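Local atomic coordinates of methyl-coenzyme M reductase I beta subunit (PDB entry 1E6Y), a protein that forms part of the nickel (F430) enzyme complex that releases methane from methyl-coenzyme M, with coenzyme B as reductant, in the final step of methanogenesis. Residues E[192-197]-E[406-411]; E[41-46]-E[414-419]; E[204-209]-E[422-427]; E[318-323]-E[395-400]. All blocks are in the same frame, centred on the assembly; numbering follows the deposited sequence.

Interaction 1: residues E[192-197]-E[406-411]; sequences MANHVA and ESTSGL
His195 ND1 and Ser409 OG lie 2.7 Å apart in a hydrogen bond made at the edge of the imidazole, close to its plane; either atom could be the donor. Ser409 OG is also bonded to Thr408 OG1, and Asn194 ND2 donates to that same Thr408 oxygen over 2.8 Å, nearly in its amide plane. A polar chain of four side chains therefore joins two crossing helices, 193-199 and 405-416; the axes of their segments 193-197 and 406-411 pass 8.4 Å apart at -57°. Small hydroxyl residues suit this crossing, since they let the backbones come close, with His195 and Ser409 CA atoms 5.3 Å apart. Thr408 holds OG1 between its backbone N and carbonyl carbon (chi1 68°), where amide, serine and methionine all reach it. A valine at Thr408 would probably leave Ser409 OG without one hydroxyl mate and the Asn194 amide held mainly by its other acceptor, Phe403 O. Around the polar core, Met192, at the N-cap position, wraps its flexible chain over the imidazole, with CG 3.6 Å above one face toward the rim. The bend at its chi3 (-61°) then brings CE to 3.9 Å from Thr408 CB.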
loop_
_atom_site.group_PDB
_atom_site.type_symbol
_atom_site.label_atom_id
_atom_site.label_comp_id
_atom_site.label_asym_id
_atom_site.label_seq_id
_atom_site.Cartn_x
_atom_site.Cartn_y
_atom_site.Cartn_z
ATOM N N MET E 192 11.480 -8.772 15.474
ATOM C CA MET E 192 12.562 -9.452 14.770
ATOM C C MET E 192 13.397 -10.295 15.730
ATOM O O MET E 192 13.525 -9.968 16.914
ATOM C CB MET E 192 13.440 -8.449 14.001
ATOM C CG MET E 192 14.619 -7.886 14.770
ATOM S SD MET E 192 15.458 -6.562 13.863
ATOM C CE MET E 192 16.007 -7.422 12.388
ATOM N N ALA E 193 13.829 -11.454 15.243
ATOM C CA ALA E 193 14.510 -12.445 16.067
ATOM C C ALA E 193 15.730 -11.870 16.785
ATOM O O ALA E 193 15.999 -12.222 17.933
ATOM C CB ALA E 193 14.910 -13.639 15.217
ATOM N N ASN E 194 16.429 -10.945 16.133
ATOM C CA ASN E 194 17.599 -10.313 16.739
ATOM C C ASN E 194 17.253 -9.548 18.015
ATOM O O ASN E 194 18.062 -9.489 18.942
ATOM C CB ASN E 194 18.281 -9.370 15.742
ATOM C CG ASN E 194 19.322 -10.073 14.886
ATOM O OD1 ASN E 194 19.600 -11.255 15.070
ATOM N ND2 ASN E 194 19.894 -9.344 13.936
ATOM N N HIS E 195 16.061 -8.950 18.050
ATOM C CA HIS E 195 15.583 -8.234 19.236
ATOM C C HIS E 195 15.465 -9.178 20.424
ATOM O O HIS E 195 15.939 -8.879 21.520
ATOM C CB HIS E 195 14.213 -7.600 18.976
ATOM C CG HIS E 195 14.266 -6.339 18.175
ATOM N ND1 HIS E 195 15.437 -5.840 17.641
ATOM C CD2 HIS E 195 13.293 -5.467 17.821
ATOM C CE1 HIS E 195 15.181 -4.717 16.998
ATOM N NE2 HIS E 195 13.887 -4.466 17.091
ATOM N N VAL E 196 14.814 -10.315 20.193
ATOM C CA VAL E 196 14.569 -11.301 21.238
ATOM C C VAL E 196 15.882 -11.880 21.756
ATOM O O VAL E 196 16.098 -11.946 22.967
ATOM C CB VAL E 196 13.660 -12.442 20.719
ATOM C CG1 VAL E 196 13.437 -13.482 21.810
ATOM C CG2 VAL E 196 12.323 -11.872 20.259
ATOM N N ALA E 197 16.782 -12.228 20.836
ATOM C CA ALA E 197 18.105 -12.731 21.203
ATOM C C ALA E 197 18.919 -11.698 21.985
ATOM O O ALA E 197 19.643 -12.052 22.916
ATOM C CB ALA E 197 18.865 -13.161 19.957
ATOM N N GLU E 406 23.990 -6.988 17.352
ATOM C CA GLU E 406 24.534 -5.651 17.568
ATOM C C GLU E 406 24.136 -4.703 16.438
ATOM O O GLU E 406 23.825 -3.539 16.680
ATOM C CB GLU E 406 26.059 -5.712 17.668
ATOM C CG GLU E 406 26.587 -6.809 18.587
ATOM C CD GLU E 406 26.782 -8.140 17.871
ATOM O OE1 GLU E 406 25.989 -9.076 18.109
ATOM O OE2 GLU E 406 27.744 -8.254 17.081
ATOM N N SER E 407 24.114 -5.225 15.215
ATOM C CA SER E 407 23.810 -4.432 14.028
ATOM C C SER E 407 22.385 -3.891 14.045
ATOM O O SER E 407 22.161 -2.711 13.775
ATOM C CB SER E 407 24.021 -5.278 12.768
ATOM O OG SER E 407 23.637 -4.574 11.599
ATOM N N THR E 408 21.426 -4.759 14.355
ATOM C CA THR E 408 20.012 -4.409 14.239
ATOM C C THR E 408 19.367 -4.052 15.574
ATOM O O THR E 408 18.359 -3.349 15.605
ATOM C CB THR E 408 19.193 -5.560 13.605
ATOM O OG1 THR E 408 19.143 -6.668 14.511
ATOM C CG2 THR E 408 19.819 -6.008 12.292
ATOM N N SER E 409 19.941 -4.546 16.668
ATOM C CA SER E 409 19.236 -4.577 17.949
ATOM C C SER E 409 20.092 -4.145 19.137
ATOM O O SER E 409 19.784 -4.483 20.281
ATOM C CB SER E 409 18.692 -5.985 18.205
ATOM O OG SER E 409 17.964 -6.461 17.090
ATOM N N GLY E 410 21.144 -3.378 18.866
ATOM C CA GLY E 410 22.031 -2.924 19.923
ATOM C C GLY E 410 21.324 -2.093 20.979
ATOM O O GLY E 410 21.441 -2.369 22.174
ATOM N N LEU E 411 20.537 -1.118 20.530
ATOM C CA LEU E 411 19.767 -0.259 21.427
ATOM C C LEU E 411 18.732 -1.059 22.222
ATOM O O LEU E 411 18.569 -0.851 23.426
ATOM C CB LEU E 411 19.069 0.840 20.619
ATOM C CG LEU E 411 18.257 1.899 21.371
ATOM C CD1 LEU E 411 19.179 2.804 22.169
ATOM C CD2 LEU E 411 17.452 2.711 20.374
#

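Interaction 2: residues E[41-46]-E[414-419]; sequences SVAVNL and DVFGAI
Phe416 reaches across to Ser41, Val42 and Ala43 with the far end of its ring. From CB the chain turns so that CG lies beside its backbone N, opposite the carbonyl carbon (chi1 -68°), and this swings the ring toward strand 41-45. The ring atoms nearest CB leave the contact to the outer three. On one flank CE1 comes within 4.1 Å of Ala43 CB. On the other, CE2 meets Ser41 CB at 3.4 Å, a tight approach at the ring edge, near its plane. At the tip, CZ sits 3.8 Å from Ser41 O and 3.9 Å from Val42 C. One ring face is lined by Val415 CG1, offset toward the rim. Val415 spreads both methyls round Ala43, CG2 lying 3.6 Å from Ala43 CB; alanine is small enough to sit beneath a valine and a phenylalanine. Ser41 lends the ring its CB, while its OG bonds to Asp37 O and Gln111 NE2. Val42 and Val44 point away, onto helix 125-141. The C-terminal end of helix 405-416 thus packs on the face opposite helix 125-141 of a four-stranded antiparallel sheet whose strand order, 2-3-1-4, is that of a ferredoxin-like fold.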
loop_
_atom_site.group_PDB
_atom_site.type_symbol
_atom_site.label_atom_id
_atom_site.label_comp_id
_atom_site.label_asym_id
_atom_site.label_seq_id
_atom_site.Cartn_x
_atom_site.Cartn_y
_atom_site.Cartn_z
ATOM N N SER E 41 6.575 0.374 26.559
ATOM C CA SER E 41 7.971 0.812 26.655
ATOM C C SER E 41 8.636 1.107 25.314
ATOM O O SER E 41 8.434 0.388 24.336
ATOM C CB SER E 41 8.804 -0.229 27.400
ATOM O OG SER E 41 8.251 -0.517 28.671
ATOM N N VAL E 42 9.441 2.168 25.281
ATOM C CA VAL E 42 10.296 2.464 24.135
ATOM C C VAL E 42 11.699 2.873 24.571
ATOM O O VAL E 42 11.926 3.232 25.725
ATOM C CB VAL E 42 9.716 3.598 23.238
ATOM C CG1 VAL E 42 8.376 3.179 22.659
ATOM C CG2 VAL E 42 9.590 4.904 24.031
ATOM N N ALA E 43 12.645 2.764 23.644
ATOM C CA ALA E 43 14.002 3.256 23.839
ATOM C C ALA E 43 14.179 4.543 23.048
ATOM O O ALA E 43 13.636 4.688 21.951
ATOM C CB ALA E 43 15.007 2.214 23.369
ATOM N N VAL E 44 14.910 5.489 23.624
ATOM C CA VAL E 44 15.245 6.726 22.927
ATOM C C VAL E 44 16.758 6.889 22.894
ATOM O O VAL E 44 17.429 6.727 23.911
ATOM C CB VAL E 44 14.611 7.960 23.618
ATOM C CG1 VAL E 44 15.057 9.242 22.926
ATOM C CG2 VAL E 44 13.099 7.850 23.586
ATOM N N ASN E 45 17.291 7.140 21.705
ATOM C CA ASN E 45 18.725 7.303 21.527
ATOM C C ASN E 45 19.105 8.777 21.677
ATOM O O ASN E 45 19.016 9.554 20.725
ATOM C CB ASN E 45 19.136 6.777 20.147
ATOM C CG ASN E 45 20.641 6.683 19.979
ATOM O OD1 ASN E 45 21.405 7.223 20.779
ATOM N ND2 ASN E 45 21.075 6.006 18.922
ATOM N N LEU E 46 19.518 9.154 22.884
ATOM C CA LEU E 46 19.876 10.536 23.192
ATOM C C LEU E 46 21.119 10.981 22.433
ATOM O O LEU E 46 21.197 12.121 21.971
ATOM C CB LEU E 46 20.111 10.696 24.694
ATOM C CG LEU E 46 18.918 10.454 25.617
ATOM C CD1 LEU E 46 19.323 10.774 27.048
ATOM C CD2 LEU E 46 17.741 11.315 25.187
ATOM N N ASP E 414 20.435 -3.120 24.918
ATOM C CA ASP E 414 20.934 -2.221 25.957
ATOM C C ASP E 414 19.807 -1.716 26.860
ATOM O O ASP E 414 19.949 -1.684 28.084
ATOM C CB ASP E 414 21.650 -1.021 25.323
ATOM C CG ASP E 414 22.937 -1.409 24.605
ATOM O OD1 ASP E 414 23.559 -2.431 24.976
ATOM O OD2 ASP E 414 23.332 -0.680 23.672
ATOM N N VAL E 415 18.667 -1.401 26.253
ATOM C CA VAL E 415 17.572 -0.755 26.964
ATOM C C VAL E 415 16.594 -1.745 27.602
ATOM O O VAL E 415 16.063 -1.477 28.678
ATOM C CB VAL E 415 16.811 0.216 26.024
ATOM C CG1 VAL E 415 15.564 0.750 26.700
ATOM C CG2 VAL E 415 17.722 1.370 25.626
ATOM N N PHE E 416 16.396 -2.900 26.971
ATOM C CA PHE E 416 15.386 -3.858 27.422
ATOM C C PHE E 416 15.972 -5.131 28.029
ATOM O O PHE E 416 15.265 -5.885 28.700
ATOM C CB PHE E 416 14.456 -4.234 26.263
ATOM C CG PHE E 416 13.570 -3.112 25.807
ATOM C CD1 PHE E 416 13.911 -2.343 24.697
ATOM C CD2 PHE E 416 12.401 -2.811 26.498
ATOM C CE1 PHE E 416 13.100 -1.287 24.284
ATOM C CE2 PHE E 416 11.584 -1.759 26.092
ATOM C CZ PHE E 416 11.934 -0.995 24.982
ATOM N N GLY E 417 17.264 -5.358 27.806
ATOM C CA GLY E 417 17.888 -6.599 28.236
ATOM C C GLY E 417 18.085 -6.737 29.736
ATOM O O GLY E 417 18.439 -7.814 30.220
ATOM N N ALA E 418 17.855 -5.654 30.472
ATOM C CA ALA E 418 18.046 -5.654 31.919
ATOM C C ALA E 418 16.728 -5.789 32.674
ATOM O O ALA E 418 16.711 -5.770 33.905
ATOM C CB ALA E 418 18.776 -4.386 32.353
ATOM N N ILE E 419 15.628 -5.910 31.936
ATOM C CA ILE E 419 14.323 -6.181 32.534
ATOM C C ILE E 419 14.215 -7.664 32.907
ATOM O O ILE E 419 14.302 -8.540 32.043
ATOM C CB ILE E 419 13.172 -5.812 31.567
ATOM C CG1 ILE E 419 13.206 -4.314 31.258
ATOM C CG2 ILE E 419 11.827 -6.196 32.172
ATOM C CD1 ILE E 419 12.138 -3.867 30.287
#

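Interaction 3: residues E[204-209]-E[422-427]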
loop_
_atom_site.group_PDB
_atom_site.type_symbol
_atom_site.label_atom_id
_atom_site.label_comp_id
_atom_site.label_asym_id
_atom_site.label_seq_id
_atom_site.Cartn_x
_atom_site.Cartn_y
_atom_site.Cartn_z
ATOM N N ALA E 204 20.201 -19.005 24.573
ATOM C CA ALA E 204 19.406 -19.714 23.573
ATOM C C ALA E 204 17.995 -20.076 24.042
ATOM O O ALA E 204 17.010 -19.689 23.409
ATOM C CB ALA E 204 20.146 -20.966 23.115
ATOM N N MET E 205 17.890 -20.770 25.171
ATOM C CA MET E 205 16.589 -21.250 25.626
ATOM C C MET E 205 15.689 -20.151 26.187
ATOM O O MET E 205 14.467 -20.248 26.105
ATOM C CB MET E 205 16.745 -22.364 26.660
ATOM C CG MET E 205 15.439 -23.103 26.908
ATOM S SD MET E 205 15.582 -24.457 28.067
ATOM C CE MET E 205 16.921 -25.405 27.288
ATOM N N ASN E 206 16.287 -19.103 26.746
ATOM C CA ASN E 206 15.507 -17.950 27.185
ATOM C C ASN E 206 15.044 -17.115 25.993
ATOM O O ASN E 206 13.977 -16.500 26.034
ATOM C CB ASN E 206 16.316 -17.088 28.162
ATOM C CG ASN E 206 16.237 -17.600 29.592
ATOM O OD1 ASN E 206 15.260 -18.243 29.979
ATOM N ND2 ASN E 206 17.272 -17.328 30.382
ATOM N N ALA E 207 15.825 -17.141 24.916
ATOM C CA ALA E 207 15.432 -16.503 23.662
ATOM C C ALA E 207 14.225 -17.211 23.049
ATOM O O ALA E 207 13.245 -16.566 22.670
ATOM C CB ALA E 207 16.603 -16.504 22.677
ATOM N N SER E 208 14.277 -18.538 22.990
ATOM C CA SER E 208 13.155 -19.300 22.458
ATOM C C SER E 208 11.943 -19.240 23.391
ATOM O O SER E 208 10.802 -19.196 22.927
ATOM C CB SER E 208 13.562 -20.755 22.186
ATOM O OG SER E 208 14.126 -21.372 23.329
ATOM N N ALA E 209 12.192 -19.100 24.692
ATOM C CA ALA E 209 11.110 -18.988 25.666
ATOM C C ALA E 209 10.347 -17.676 25.507
ATOM O O ALA E 209 9.115 -17.670 25.433
ATOM C CB ALA E 209 11.660 -19.103 27.077
ATOM N N PHE E 422 11.995 -10.204 31.173
ATOM C CA PHE E 422 12.337 -10.325 29.761
ATOM C C PHE E 422 13.544 -11.240 29.567
ATOM O O PHE E 422 13.544 -12.093 28.679
ATOM C CB PHE E 422 12.636 -8.946 29.161
ATOM C CG PHE E 422 11.407 -8.145 28.815
ATOM C CD1 PHE E 422 10.254 -8.227 29.589
ATOM C CD2 PHE E 422 11.416 -7.277 27.728
ATOM C CE1 PHE E 422 9.131 -7.457 29.286
ATOM C CE2 PHE E 422 10.297 -6.505 27.418
ATOM C CZ PHE E 422 9.154 -6.596 28.199
ATOM N N ARG E 423 14.553 -11.089 30.422
ATOM C CA ARG E 423 15.778 -11.877 30.273
ATOM C C ARG E 423 15.610 -13.280 30.843
ATOM O O ARG E 423 16.294 -14.211 30.398
ATOM C CB ARG E 423 16.994 -11.192 30.873
ATOM C CG ARG E 423 16.948 -11.015 32.384
ATOM C CD ARG E 423 18.385 -10.934 32.920
ATOM N NE ARG E 423 18.302 -10.635 34.347
ATOM C CZ ARG E 423 18.324 -9.408 34.865
ATOM N NH1 ARG E 423 18.223 -9.258 36.181
ATOM N NH2 ARG E 423 18.467 -8.339 34.097
ATOM N N GLU E 424 14.709 -13.451 31.806
ATOM C CA GLU E 424 14.462 -14.772 32.383
ATOM C C GLU E 424 12.981 -15.136 32.386
ATOM O O GLU E 424 12.354 -15.234 33.442
ATOM C CB GLU E 424 15.029 -14.846 33.803
ATOM C CG GLU E 424 16.541 -14.719 33.862
ATOM C CD GLU E 424 17.113 -15.151 35.193
ATOM O OE1 GLU E 424 17.013 -14.372 36.164
ATOM O OE2 GLU E 424 17.678 -16.263 35.262
ATOM N N PRO E 425 12.406 -15.370 31.193
ATOM C CA PRO E 425 10.953 -15.480 31.028
ATOM C C PRO E 425 10.353 -16.758 31.607
ATOM O O PRO E 425 9.202 -16.757 32.036
ATOM C CB PRO E 425 10.758 -15.390 29.515
ATOM C CG PRO E 425 12.040 -15.898 28.952
ATOM C CD PRO E 425 13.104 -15.403 29.893
ATOM N N ILE E 426 11.135 -17.837 31.635
ATOM C CA ILE E 426 10.669 -19.098 32.210
ATOM C C ILE E 426 10.525 -18.967 33.726
ATOM O O ILE E 426 9.511 -19.369 34.300
ATOM C CB ILE E 426 11.638 -20.266 31.904
ATOM C CG1 ILE E 426 11.896 -20.361 30.398
ATOM C CG2 ILE E 426 11.048 -21.573 32.418
ATOM C CD1 ILE E 426 12.877 -21.453 30.007
ATOM N N LYS E 427 11.538 -18.382 34.360
ATOM C CA LYS E 427 11.491 -18.072 35.785
ATOM C C LYS E 427 10.361 -17.096 36.111
ATOM O O LYS E 427 9.726 -17.201 37.160
ATOM C CB LYS E 427 12.827 -17.486 36.243
ATOM C CG LYS E 427 13.958 -18.503 36.312
ATOM C CD LYS E 427 15.203 -17.906 36.950
ATOM C CE LYS E 427 16.337 -18.920 36.990
ATOM N NZ LYS E 427 17.620 -18.295 37.425
HETATM O O HOH W 1 15.026 -13.930 26.977
HETATM O O HOH W 2 18.681 -14.832 29.580
HETATM O O HOH W 3 14.031 -18.173 32.571
HETATM O O HOH W 4 16.764 -17.991 33.365
#
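Met205 touches the second segment lightly, its CG 4.3 Å from Ile426 CD1. Asn206, the next residue of helix 204-221, carries most of the contact. Its CG lies beside the backbone N (chi1 -84°), which sends the amide into the break between helices 420-423 and 425-429. There one helix ends in carbonyls and the next begins with amides, and Asn206 serves both through water. ND2 gives to two waters, one of which donates to Arg423 O over 2.6 Å while the other donates to Glu424 OE2 over 2.7 Å. OD1 accepts from a third water at 2.9 Å, and that water in turn accepts from Lys427 N in the first turn of helix 425-429. A fourth water donates to Phe422 O and, weakly, to Asn206 O. The amide also lies against the proline ring, OD1 3.6 Å from Pro425 CD. One turn on, Ala209 directs its methyl between Pro425 CG at 3.7 Å and Ile426 CG1 at 3.6 Å, a place where a small residue lets the helices close up. Proline suits the start of the second helix, having no N-H to satisfy. Glu424 OE2 is also in a salt bridge with Lys427 NZ, 3.0 Å away. The chemistry implies a divided interface: an apolar strip of side chains (Ala209, Pro425, Ile426) beside a hydrated one, where a single asparagine serves a helix break through water.

Interaction 4: residues E[318-323]-E[395-400]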
loop_
_atom_site.group_PDB
_atom_site.type_symbol
_atom_site.label_atom_id
_atom_site.label_comp_id
_atom_site.label_asym_id
_atom_site.label_seq_id
_atom_site.Cartn_x
_atom_site.Cartn_y
_atom_site.Cartn_z
ATOM N N GLY E 318 27.563 -25.732 15.290
ATOM C CA GLY E 318 28.245 -24.837 14.370
ATOM C C GLY E 318 28.439 -23.427 14.900
ATOM O O GLY E 318 29.155 -22.633 14.291
ATOM N N ARG E 319 27.847 -23.137 16.060
ATOM C CA ARG E 319 27.735 -21.774 16.584
ATOM C C ARG E 319 27.378 -20.826 15.429
ATOM O O ARG E 319 27.990 -19.782 15.266
ATOM C CB ARG E 319 28.965 -21.308 17.340
ATOM C CG ARG E 319 29.399 -22.216 18.492
ATOM C CD ARG E 319 28.451 -22.130 19.684
ATOM N NE ARG E 319 29.128 -22.497 20.934
ATOM C CZ ARG E 319 28.962 -23.650 21.588
ATOM N NH1 ARG E 319 29.631 -23.842 22.721
ATOM N NH2 ARG E 319 28.155 -24.599 21.146
ATOM N N ALA E 320 26.410 -21.248 14.619
ATOM C CA ALA E 320 26.048 -20.552 13.390
ATOM C C ALA E 320 24.532 -20.517 13.264
ATOM O O ALA E 320 23.871 -21.555 13.311
ATOM C CB ALA E 320 26.660 -21.261 12.183
ATOM N N ALA E 321 23.991 -19.316 13.086
ATOM C CA ALA E 321 22.547 -19.112 13.064
ATOM C C ALA E 321 21.881 -19.738 11.841
ATOM O O ALA E 321 20.774 -20.265 11.940
ATOM C CB ALA E 321 22.228 -17.623 13.128
ATOM N N GLN E 322 22.580 -19.734 10.706
ATOM C CA GLN E 322 21.969 -20.131 9.436
ATOM C C GLN E 322 21.466 -21.572 9.422
ATOM O O GLN E 322 20.554 -21.902 8.659
ATOM C CB GLN E 322 22.949 -19.921 8.280
ATOM C CG GLN E 322 24.090 -20.927 8.233
ATOM C CD GLN E 322 25.101 -20.585 7.167
ATOM O OE1 GLN E 322 25.881 -19.646 7.316
ATOM N NE2 GLN E 322 25.067 -21.317 6.063
ATOM N N ASN E 323 22.009 -22.404 10.309
ATOM C CA ASN E 323 21.656 -23.822 10.359
ATOM C C ASN E 323 20.198 -24.058 10.751
ATOM O O ASN E 323 19.661 -25.144 10.537
ATOM C CB ASN E 323 22.569 -24.566 11.341
ATOM C CG ASN E 323 24.022 -24.557 10.913
ATOM O OD1 ASN E 323 24.370 -24.028 9.858
ATOM N ND2 ASN E 323 24.886 -25.127 11.746
ATOM N N ALA E 395 20.792 -16.430 18.947
ATOM C CA ALA E 395 21.476 -16.350 20.237
ATOM C C ALA E 395 22.755 -17.191 20.270
ATOM O O ALA E 395 23.708 -16.844 20.963
ATOM C CB ALA E 395 20.534 -16.790 21.351
ATOM N N LEU E 396 22.784 -18.266 19.487
ATOM C CA LEU E 396 23.911 -19.201 19.489
ATOM C C LEU E 396 25.016 -18.841 18.498
ATOM O O LEU E 396 26.068 -19.481 18.480
ATOM C CB LEU E 396 23.418 -20.621 19.196
ATOM C CG LEU E 396 22.633 -21.337 20.296
ATOM C CD1 LEU E 396 21.960 -22.568 19.716
ATOM C CD2 LEU E 396 23.565 -21.716 21.439
ATOM N N ASP E 397 24.764 -17.847 17.650
ATOM C CA ASP E 397 25.731 -17.457 16.625
ATOM C C ASP E 397 26.963 -16.784 17.232
ATOM O O ASP E 397 26.847 -15.850 18.028
ATOM C CB ASP E 397 25.076 -16.521 15.606
ATOM C CG ASP E 397 25.897 -16.371 14.340
ATOM O OD1 ASP E 397 25.739 -17.196 13.418
ATOM O OD2 ASP E 397 26.706 -15.427 14.264
ATOM N N ALA E 398 28.141 -17.239 16.817
ATOM C CA ALA E 398 29.399 -16.755 17.378
ATOM C C ALA E 398 30.002 -15.598 16.585
ATOM O O ALA E 398 31.013 -15.023 16.999
ATOM C CB ALA E 398 30.398 -17.897 17.479
ATOM N N GLY E 399 29.399 -15.275 15.442
ATOM C CA GLY E 399 29.822 -14.113 14.675
ATOM C C GLY E 399 29.953 -14.356 13.181
ATOM O O GLY E 399 30.923 -13.918 12.561
ATOM N N THR E 400 28.964 -15.026 12.596
ATOM C CA THR E 400 28.977 -15.336 11.166
ATOM C C THR E 400 28.120 -14.363 10.353
ATOM O O THR E 400 28.171 -14.368 9.124
ATOM C CB THR E 400 28.461 -16.768 10.886
ATOM O OG1 THR E 400 27.047 -16.819 11.113
ATOM C CG2 THR E 400 29.149 -17.779 11.788
HETATM O O HOH W 5 25.378 -18.738 10.073
#
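An Asx turn built on Asp397 is joined to the Schellman motif that ends helix 296-318, with Arg319 as its C-prime residue. The Asp397 carboxylate binds both sides. With CG opposite the backbone N (chi1 -165°), the carboxylate extends toward the other loop, where OD1 accepts from Ala321 N at 2.8 Å through its anti lone pair. The syn lone pair of OD1 takes the hydroxyl of Thr400 OG1 at 2.7 Å. OD2 faces its own loop: Thr400 N reaches it at 2.8 Å on the syn side, whereas Gly399 N, 2.9 Å away, approaches 51° out of the carboxylate plane. Four donors thus fix the group's rotation. An alanine in place of Asp397 would probably leave Ala321 N, Gly399 N and Thr400 N without this acceptor and set the 397-400 turn free to shift. Gly399 suits its place, since at these backbone angles a CB would press on the preceding carbonyl. Between the backbones, Ala398 N donates to Arg319 O over 3.0 Å from above the carbonyl plane, and Asp397 CA makes a CH...O contact with the same oxygen. Ala398 CB packs on Arg319 CB at 3.7 Å. A water gives to Thr400 OG1 and Gln322 OE1 and accepts from Gln322 N. The guanidinium of Arg319 leads off to Gly316 O and, in the gamma subunit, to Glu61 and Val70 O. The arrangement is that of two loops following helix ends, where the aspartate of an Asx motif uses its other oxygen to hold the loop after a Schellman-capped helix, beside a subunit interface.

Overall arrangement
Helix 405-416 links interactions 1 and 2, whose centres lie 12 Å apart: it crosses helix 193-199 early on and ends over the sheet, and Leu411 CG packs 3.8 Å from Ala43 CB. The chain then runs into interaction 3, where helix 204-221, next after helix 193-199, meets the final helices. Interaction 4 adjoins interactions 1 and 3, touching interaction 3 through Ala204 CB and Leu396 CG, 3.8 Å apart, and interaction 1 through Ala197 and Ala395. Interactions 2 and 4 do not touch, with centres about 25 Å apart. Interaction 1 alone comes near an annotated site, the Met192 side chain lying about 10 Å from bound coenzyme B; interaction 4 instead faces the gamma subunit.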